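Side-chain contact in nucleoside-diphosphate-sugar epimerase (PDB 2X4G), which belongs to the NAD-dependent epimerase/dehydratase family and probably acts on nucleoside-diphosphate sugars with a dinucleotide cofactor: residues D146-G151 / C158-D163. Sequence-based numbering, arbitrary orientation.
Sequences DSLPSG and CKWALD
The indole of Trp160 carries Pro149 and the backbone of Leu148 on the same face. Pro149 CD sits over the five-membered ring in a CH-pi contact, 3.6 Å from its centroid and only 19° off the ring normal. Pro149 CG follows towards the root of the indole, 3.8 Å from Trp160 CG. Nearer the rim of this face lies Leu148 CA, about 4.0 Å above the indole plane. Leu148 CD2 comes from the same side, near the benzene rim, 3.5 Å from Trp160 CZ3 and also touching Trp160 CH2; the leucine side chain runs roughly perpendicular to that of the tryptophan. Although the CB of Leu148 starts away from the helix, chi1 of -84° turns CG away from the carbonyl carbon, and the CD2 branch comes back to the indole. Ser147 O approaches Trp160 NE1 obliquely, at 4.0 Å, too far for a hydrogen bond. The join is therefore apolar; with Trp160 CG anti to the backbone N (chi1 165°), the indole reaches out from the helix to the loop. The loop makes an inverse gamma turn about Pro149, with a weak hydrogen bond from Ser150 N to Leu148 O. Pro149 is buried, whereas Leu148 is exposed. Away from the loop, Cys158 and Leu162 of the same helix touch helix 98-116, and Asp163 OD1 forms salt bridges with Arg167 and Arg238. The loop after strand 121-124 thus folds back over the helix it leads into, in a Rossmann-type domain where Lys159 supplies the lysine of a YxxxK sequence, as in extended short-chain dehydrogenases/reductases.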
loop_
_atom_site.group_PDB
_atom_site.type_symbol
_atom_site.label_atom_id
_atom_site.label_comp_id
_atom_site.label_asym_id
_atom_site.label_seq_id
_atom_site.Cartn_x
_atom_site.Cartn_y
_atom_site.Cartn_z
ATOM N N ASP A 146 23.581 11.363 12.698
ATOM C CA ASP A 146 24.827 10.806 13.275
ATOM C C ASP A 146 25.079 9.320 12.929
ATOM O O ASP A 146 26.228 8.854 12.924
ATOM C CB ASP A 146 24.849 10.976 14.808
ATOM C CG ASP A 146 25.131 12.425 15.242
ATOM O OD1 ASP A 146 25.754 13.172 14.443
ATOM O OD2 ASP A 146 24.730 12.806 16.374
ATOM N N SER A 147 23.996 8.601 12.643
ATOM C CA SER A 147 24.032 7.166 12.419
ATOM C C SER A 147 22.717 6.759 11.770
ATOM O O SER A 147 21.948 7.614 11.370
ATOM C CB SER A 147 24.193 6.468 13.762
ATOM O OG SER A 147 23.086 6.777 14.598
ATOM N N LEU A 148 22.449 5.459 11.682
ATOM C CA LEU A 148 21.233 4.957 11.039
ATOM C C LEU A 148 20.021 5.747 11.462
ATOM O O LEU A 148 19.730 5.821 12.656
ATOM C CB LEU A 148 20.987 3.499 11.406
ATOM C CG LEU A 148 21.723 2.466 10.571
ATOM C CD1 LEU A 148 21.747 1.124 11.320
ATOM C CD2 LEU A 148 21.054 2.367 9.209
ATOM N N PRO A 149 19.302 6.326 10.488
ATOM C CA PRO A 149 18.119 7.121 10.750
ATOM C C PRO A 149 16.985 6.221 11.208
ATOM O O PRO A 149 16.018 5.991 10.480
ATOM C CB PRO A 149 17.819 7.741 9.390
ATOM C CG PRO A 149 18.275 6.723 8.440
ATOM C CD PRO A 149 19.517 6.157 9.041
ATOM N N SER A 150 17.109 5.730 12.430
ATOM C CA SER A 150 16.264 4.652 12.904
ATOM C C SER A 150 14.825 5.106 13.132
ATOM O O SER A 150 14.583 6.227 13.578
ATOM C CB SER A 150 16.842 4.067 14.184
ATOM O OG SER A 150 16.241 2.821 14.429
ATOM N N GLY A 151 13.879 4.230 12.804
ATOM C CA GLY A 151 12.462 4.538 12.936
ATOM C C GLY A 151 11.872 5.369 11.806
ATOM O O GLY A 151 10.653 5.547 11.746
ATOM N N CYS A 158 16.689 4.648 2.441
ATOM C CA CYS A 158 17.325 4.468 1.158
ATOM C C CYS A 158 18.074 5.745 0.743
ATOM O O CYS A 158 19.237 5.716 0.342
ATOM C CB CYS A 158 16.272 4.080 0.127
ATOM S SG CYS A 158 16.884 4.222 -1.536
ATOM N N LYS A 159 17.416 6.880 0.877
ATOM C CA LYS A 159 18.058 8.150 0.542
ATOM C C LYS A 159 19.222 8.494 1.470
ATOM O O LYS A 159 20.199 9.087 1.038
ATOM C CB LYS A 159 17.018 9.283 0.474
ATOM C CG LYS A 159 16.537 9.601 -0.966
ATOM C CD LYS A 159 16.092 8.369 -1.783
ATOM C CE LYS A 159 15.981 8.675 -3.280
ATOM N NZ LYS A 159 17.235 9.315 -3.821
ATOM N N TRP A 160 19.139 8.109 2.731
ATOM C CA TRP A 160 20.257 8.298 3.658
ATOM C C TRP A 160 21.431 7.417 3.272
ATOM O O TRP A 160 22.569 7.845 3.341
ATOM C CB TRP A 160 19.840 7.981 5.101
ATOM C CG TRP A 160 20.995 7.812 6.034
ATOM C CD1 TRP A 160 21.636 8.791 6.715
ATOM C CD2 TRP A 160 21.646 6.585 6.384
ATOM N NE1 TRP A 160 22.652 8.260 7.468
ATOM C CE2 TRP A 160 22.681 6.905 7.282
ATOM C CE3 TRP A 160 21.454 5.246 6.024
ATOM C CZ2 TRP A 160 23.522 5.932 7.840
ATOM C CZ3 TRP A 160 22.296 4.280 6.566
ATOM C CH2 TRP A 160 23.312 4.627 7.468
ATOM N N ALA A 161 21.151 6.178 2.894
ATOM C CA ALA A 161 22.213 5.228 2.538
ATOM C C ALA A 161 23.020 5.694 1.321
ATOM O O ALA A 161 24.241 5.765 1.368
ATOM C CB ALA A 161 21.627 3.855 2.282
ATOM N N LEU A 162 22.324 6.011 0.234
ATOM C CA LEU A 162 22.971 6.483 -0.988
ATOM C C LEU A 162 23.826 7.719 -0.714
ATOM O O LEU A 162 24.907 7.891 -1.294
ATOM C CB LEU A 162 21.917 6.780 -2.051
ATOM C CG LEU A 162 21.138 5.558 -2.595
ATOM C CD1 LEU A 162 19.826 5.927 -3.338
ATOM C CD2 LEU A 162 22.057 4.696 -3.490
ATOM N N ASP A 163 23.353 8.573 0.186
ATOM C CA ASP A 163 24.144 9.724 0.609
ATOM C C ASP A 163 25.418 9.294 1.354
ATOM O O ASP A 163 26.514 9.734 1.016
ATOM C CB ASP A 163 23.315 10.662 1.480
ATOM C CG ASP A 163 23.954 12.030 1.624
ATOM O OD1 ASP A 163 24.636 12.273 2.651
ATOM O OD2 ASP A 163 23.779 12.862 0.705
#